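Local coordinates for methylthioribose-1-phosphate isomerase (Saccharomyces cerevisiae, PDB 1W2W), which catalyses, as the whole enzyme of which this chain is the N-terminal half, the isomerisation of methylthioribose-1-phosphate to methylthioribulose-1-phosphate in methionine salvage, at residues I6-S11 / N138-L143; S61-T66 / D100-S105. All blocks are in the same frame, centred on the assembly; numbering follows the deposited sequence.

Contact 1: residues I6-S11 / N138-L143; sequences IVFDRS and NYVCEL
Cys141, on the long helix 129-168, turns its sulfur to two flat groups, the ring of Phe8 in strand 6-9 and the guanidinium of Arg10 just beyond it, and meets them differently. To Phe8 it comes at the rim, close to the ring plane: SG is 4.1 Å from Phe8 CE2, and the line from SG to the ring centroid lies 79° off the ring normal. To Arg10 it comes from above, with SG 3.5 Å over one face of the guanidinium and offset from its middle, NH1 being the nearest atom of that group. A small polarisable sulfur suits a place bordered by a ring edge and a guanidinium face. Phe8 CG stands anti to the backbone N (chi1 172°), sending the ring out to the helix. There Phe8 CZ meets CG2 of Val140 at 4.1 Å, the two side chains crossing at about a right angle. Arg10 CB packs over one face of the Phe8 ring, and a bend at chi3 (66°) brings the guanidinium round over Cys141. NH2 then reaches Asp145, one turn farther along the helix, in a salt bridge. A leucine in place of Arg10 would probably leave Asp145 without its charged mate and one side of the Cys141 sulfur less well covered. Across the two segments the chemistry is therefore dispersion, sulfur-aromatic contact and the sulfur lying over the guanidinium face; the arginine's charge is answered farther along the helix, at the edge of the apolar patch.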
loop_
_atom_site.group_PDB
_atom_site.type_symbol
_atom_site.label_atom_id
_atom_site.label_comp_id
_atom_site.label_asym_id
_atom_site.label_seq_id
_atom_site.Cartn_x
_atom_site.Cartn_y
_atom_site.Cartn_z
ATOM N N ILE A 6 8.273 -14.683 20.888
ATOM C CA ILE A 6 8.971 -14.561 22.166
ATOM C C ILE A 6 9.275 -15.953 22.680
ATOM O O ILE A 6 8.365 -16.765 22.838
ATOM C CB ILE A 6 8.096 -13.773 23.170
ATOM C CG1 ILE A 6 7.902 -12.333 22.675
ATOM C CG2 ILE A 6 8.727 -13.781 24.575
ATOM C CD1 ILE A 6 6.725 -11.622 23.334
ATOM N N VAL A 7 10.550 -16.232 22.924
ATOM C CA VAL A 7 10.923 -17.545 23.430
ATOM C C VAL A 7 11.310 -17.377 24.893
ATOM O O VAL A 7 12.365 -16.810 25.204
ATOM C CB VAL A 7 12.060 -18.172 22.624
ATOM C CG1 VAL A 7 12.399 -19.561 23.181
ATOM C CG2 VAL A 7 11.650 -18.291 21.146
ATOM N N PHE A 8 10.436 -17.892 25.754
ATOM C CA PHE A 8 10.509 -17.720 27.205
ATOM C C PHE A 8 10.780 -19.080 27.840
ATOM O O PHE A 8 9.890 -19.925 27.899
ATOM C CB PHE A 8 9.164 -17.160 27.700
ATOM C CG PHE A 8 9.033 -17.105 29.194
ATOM C CD1 PHE A 8 10.134 -16.844 29.995
ATOM C CD2 PHE A 8 7.798 -17.308 29.804
ATOM C CE1 PHE A 8 10.006 -16.796 31.382
ATOM C CE2 PHE A 8 7.660 -17.255 31.177
ATOM C CZ PHE A 8 8.767 -16.998 31.972
ATOM N N ASP A 9 12.008 -19.312 28.298
ATOM C CA ASP A 9 12.311 -20.549 29.003
ATOM C C ASP A 9 12.098 -20.309 30.493
ATOM O O ASP A 9 12.896 -19.625 31.144
ATOM C CB ASP A 9 13.763 -20.941 28.730
ATOM C CG ASP A 9 14.154 -22.245 29.379
ATOM O OD1 ASP A 9 13.393 -22.820 30.189
ATOM O OD2 ASP A 9 15.246 -22.775 29.120
ATOM N N ARG A 10 11.016 -20.880 31.013
ATOM C CA ARG A 10 10.575 -20.627 32.379
ATOM C C ARG A 10 11.017 -21.744 33.313
ATOM O O ARG A 10 10.653 -21.765 34.492
ATOM C CB ARG A 10 9.052 -20.480 32.394
ATOM C CG ARG A 10 8.309 -21.801 32.206
ATOM C CD ARG A 10 6.794 -21.680 32.331
ATOM N NE ARG A 10 6.232 -20.872 31.252
ATOM C CZ ARG A 10 4.960 -20.488 31.195
ATOM N NH1 ARG A 10 4.118 -20.836 32.161
ATOM N NH2 ARG A 10 4.534 -19.756 30.174
ATOM N N SER A 11 11.805 -22.673 32.786
ATOM C CA SER A 11 12.057 -23.938 33.465
ATOM C C SER A 11 12.831 -23.766 34.773
ATOM O O SER A 11 12.700 -24.581 35.693
ATOM C CB SER A 11 12.784 -24.904 32.538
ATOM O OG SER A 11 14.114 -24.485 32.314
ATOM N N ASN A 138 5.383 -15.440 38.645
ATOM C CA ASN A 138 4.004 -15.934 38.579
ATOM C C ASN A 138 3.170 -15.064 37.644
ATOM O O ASN A 138 2.374 -15.580 36.848
ATOM C CB ASN A 138 3.366 -16.004 39.970
ATOM C CG ASN A 138 3.951 -17.124 40.806
ATOM O OD1 ASN A 138 4.647 -17.993 40.280
ATOM N ND2 ASN A 138 3.678 -17.108 42.103
ATOM N N TYR A 139 3.355 -13.751 37.736
ATOM C CA TYR A 139 2.547 -12.842 36.930
ATOM C C TYR A 139 2.793 -13.057 35.439
ATOM O O TYR A 139 1.843 -13.144 34.636
ATOM C CB TYR A 139 2.789 -11.365 37.276
ATOM C CG TYR A 139 2.129 -10.475 36.244
ATOM C CD1 TYR A 139 0.758 -10.274 36.264
ATOM C CD2 TYR A 139 2.873 -9.858 35.242
ATOM C CE1 TYR A 139 0.141 -9.476 35.318
ATOM C CE2 TYR A 139 2.260 -9.049 34.283
ATOM C CZ TYR A 139 0.892 -8.871 34.331
ATOM O OH TYR A 139 0.237 -8.085 33.419
ATOM N N VAL A 140 4.064 -13.125 35.055
ATOM C CA VAL A 140 4.368 -13.259 33.632
ATOM C C VAL A 140 3.927 -14.608 33.060
ATOM O O VAL A 140 3.461 -14.678 31.914
ATOM C CB VAL A 140 5.834 -12.917 33.277
ATOM C CG1 VAL A 140 6.172 -11.519 33.772
ATOM C CG2 VAL A 140 6.809 -13.952 33.827
ATOM N N CYS A 141 4.047 -15.675 33.851
ATOM C CA CYS A 141 3.545 -16.970 33.427
ATOM C C CYS A 141 2.048 -16.891 33.174
ATOM O O CYS A 141 1.555 -17.425 32.174
ATOM C CB CYS A 141 3.855 -18.057 34.459
ATOM S SG CYS A 141 5.619 -18.482 34.462
ATOM N N GLU A 142 1.336 -16.224 34.078
ATOM C CA GLU A 142 -0.114 -16.116 33.967
ATOM C C GLU A 142 -0.511 -15.247 32.781
ATOM O O GLU A 142 -1.419 -15.614 32.033
ATOM C CB GLU A 142 -0.720 -15.573 35.254
ATOM C CG GLU A 142 -0.737 -16.622 36.357
ATOM C CD GLU A 142 -0.830 -16.004 37.735
ATOM O OE1 GLU A 142 -1.406 -14.897 37.845
ATOM O OE2 GLU A 142 -0.324 -16.635 38.694
ATOM N N LEU A 143 0.176 -14.118 32.612
ATOM C CA LEU A 143 -0.058 -13.228 31.468
ATOM C C LEU A 143 0.078 -14.012 30.156
ATOM O O LEU A 143 -0.792 -13.956 29.270
ATOM C CB LEU A 143 0.915 -12.038 31.508
ATOM C CG LEU A 143 0.917 -11.090 30.297
ATOM C CD1 LEU A 143 -0.358 -10.250 30.260
ATOM C CD2 LEU A 143 2.174 -10.217 30.258
#

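Contact 2: residues S61-T66 / D100-S105; sequences SLSVLT and DFLLSS
Ser63 and Val64 meet Leu102 without any aromatic ring between them, so the flat groups here lie to one side. The Phe101 ring leaves its helix beside the contact and stacks with Tyr42 of helix 38-46. The other planes are the peptide carbonyls of Phe101 and Leu102. The hydroxyl of Ser104 gives its proton to Phe101 O at 2.6 Å, lying in the carbonyl plane on a lone pair. Ser105 OG instead approaches Leu102 O almost head-on, at a C=O to donor angle of 179°. Each of these oxygens also takes the backbone N-H of the same serine, a double grip that suits short hydroxyl side chains three residues on from the carbonyls they meet.

Between the helices a single methyl does the work: Leu102 CD2 touches Val64 CG2 at 4.0 Å and Ser63 OG at 3.9 Å. Leu102 CG is anti to the backbone N (chi1 -178°), which extends the branch toward helix 53-73. Val64 offers a compact beta-branched surface to it. Ser63 OG can border the methyl in this apolar setting because it is hydrogen-bonded to Gly60 O in the preceding turn. Val64 also packs on Leu136 of helix 129-168. This is light, buried helix-helix packing within the helical bundle of the N-terminal domain, joining helices 53-73 and 88-103 away from the cysteine predicted to stabilise the transition state.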
loop_
_atom_site.group_PDB
_atom_site.type_symbol
_atom_site.label_atom_id
_atom_site.label_comp_id
_atom_site.label_asym_id
_atom_site.label_seq_id
_atom_site.Cartn_x
_atom_site.Cartn_y
_atom_site.Cartn_z
ATOM N N SER A 61 6.972 -6.893 30.083
ATOM C CA SER A 61 6.844 -7.563 31.371
ATOM C C SER A 61 8.033 -8.492 31.646
ATOM O O SER A 61 8.610 -8.460 32.726
ATOM C CB SER A 61 5.528 -8.344 31.434
ATOM O OG SER A 61 4.425 -7.459 31.323
ATOM N N LEU A 62 8.393 -9.314 30.667
ATOM C CA LEU A 62 9.512 -10.234 30.803
ATOM C C LEU A 62 10.829 -9.504 31.053
ATOM O O LEU A 62 11.666 -9.990 31.824
ATOM C CB LEU A 62 9.636 -11.158 29.586
ATOM C CG LEU A 62 8.596 -12.274 29.514
ATOM C CD1 LEU A 62 8.661 -12.936 28.145
ATOM C CD2 LEU A 62 8.822 -13.312 30.598
ATOM N N SER A 63 11.016 -8.347 30.423
ATOM C CA SER A 63 12.271 -7.611 30.575
ATOM C C SER A 63 12.452 -7.074 31.999
ATOM O O SER A 63 13.585 -6.899 32.457
ATOM C CB SER A 63 12.417 -6.494 29.530
ATOM O OG SER A 63 11.665 -5.342 29.882
ATOM N N VAL A 64 11.345 -6.815 32.690
ATOM C CA VAL A 64 11.408 -6.436 34.105
ATOM C C VAL A 64 11.889 -7.636 34.928
ATOM O O VAL A 64 12.746 -7.514 35.821
ATOM C CB VAL A 64 10.031 -5.961 34.618
ATOM C CG1 VAL A 64 10.142 -5.467 36.061
ATOM C CG2 VAL A 64 9.473 -4.841 33.751
ATOM N N LEU A 65 11.347 -8.811 34.629
ATOM C CA LEU A 65 11.762 -10.014 35.339
ATOM C C LEU A 65 13.230 -10.357 35.080
ATOM O O LEU A 65 13.970 -10.659 36.019
ATOM C CB LEU A 65 10.850 -11.209 35.022
ATOM C CG LEU A 65 11.254 -12.552 35.659
ATOM C CD1 LEU A 65 11.204 -12.475 37.192
ATOM C CD2 LEU A 65 10.351 -13.674 35.161
ATOM N N THR A 66 13.680 -10.319 33.831
ATOM C CA THR A 66 15.100 -10.591 33.590
ATOM C C THR A 66 15.982 -9.567 34.304
ATOM O O THR A 66 17.061 -9.917 34.792
ATOM C CB THR A 66 15.460 -10.655 32.084
ATOM O OG1 THR A 66 15.016 -9.471 31.418
ATOM C CG2 THR A 66 14.720 -11.773 31.378
ATOM N N ASP A 100 8.403 3.417 34.183
ATOM C CA ASP A 100 7.956 4.576 33.414
ATOM C C ASP A 100 8.707 4.759 32.092
ATOM O O ASP A 100 8.109 5.119 31.079
ATOM C CB ASP A 100 8.002 5.860 34.262
ATOM C CG ASP A 100 7.090 5.794 35.486
ATOM O OD1 ASP A 100 6.202 4.914 35.548
ATOM O OD2 ASP A 100 7.195 6.588 36.450
ATOM N N PHE A 101 10.016 4.510 32.100
ATOM C CA PHE A 101 10.817 4.546 30.874
ATOM C C PHE A 101 10.266 3.518 29.879
ATOM O O PHE A 101 9.987 3.843 28.712
ATOM C CB PHE A 101 12.282 4.263 31.227
ATOM C CG PHE A 101 13.193 4.113 30.042
ATOM C CD1 PHE A 101 13.309 5.126 29.100
ATOM C CD2 PHE A 101 13.934 2.954 29.878
ATOM C CE1 PHE A 101 14.151 4.984 28.009
ATOM C CE2 PHE A 101 14.783 2.807 28.789
ATOM C CZ PHE A 101 14.892 3.825 27.857
ATOM N N LEU A 102 10.098 2.286 30.350
ATOM C CA LEU A 102 9.585 1.202 29.498
ATOM C C LEU A 102 8.236 1.572 28.890
ATOM O O LEU A 102 8.007 1.367 27.691
ATOM C CB LEU A 102 9.447 -0.094 30.308
ATOM C CG LEU A 102 8.964 -1.336 29.550
ATOM C CD1 LEU A 102 9.909 -1.577 28.376
ATOM C CD2 LEU A 102 8.995 -2.540 30.485
ATOM N N LEU A 103 7.347 2.115 29.723
ATOM C CA LEU A 103 6.032 2.573 29.281
ATOM C C LEU A 103 6.117 3.552 28.111
ATOM O O LEU A 103 5.248 3.564 27.232
ATOM C CB LEU A 103 5.267 3.224 30.439
ATOM C CG LEU A 103 3.881 3.783 30.108
ATOM C CD1 LEU A 103 2.905 2.627 29.912
ATOM C CD2 LEU A 103 3.400 4.707 31.212
ATOM N N SER A 104 7.161 4.372 28.101
ATOM C CA SER A 104 7.294 5.403 27.069
ATOM C C SER A 104 7.718 4.875 25.697
ATOM O O SER A 104 7.708 5.621 24.722
ATOM C CB SER A 104 8.267 6.501 27.507
ATOM O OG SER A 104 9.615 6.054 27.459
ATOM N N SER A 105 8.095 3.600 25.625
ATOM C CA SER A 105 8.537 2.985 24.373
ATOM C C SER A 105 7.619 3.266 23.175
ATOM O O SER A 105 8.059 3.821 22.164
ATOM C CB SER A 105 8.720 1.472 24.558
ATOM O OG SER A 105 7.542 0.878 25.091
#

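How the contacts relate
Helix 53-73, which supplies the 61-66 half of contact 2, also touches both segments of contact 1. Leu62, in the 61-66 segment, packs with CD1 on Ile6 and with CD2 on Phe8, while Leu65 CD2 lies 3.8 Å from Val140 CG2 and Ser61 touches Leu143. Contact 1 is partly buried and joins an edge strand of the small antiparallel sheet to helix 129-168; it mixes sulfur, aromatic and cationic groups, as its position near solvent allows. Contact 2 is wholly buried, smaller, and joins helix to helix through aliphatic groups and a serine satisfied by its own helix. Along the chain, contact 2 falls inside the loop that contact 1 closes.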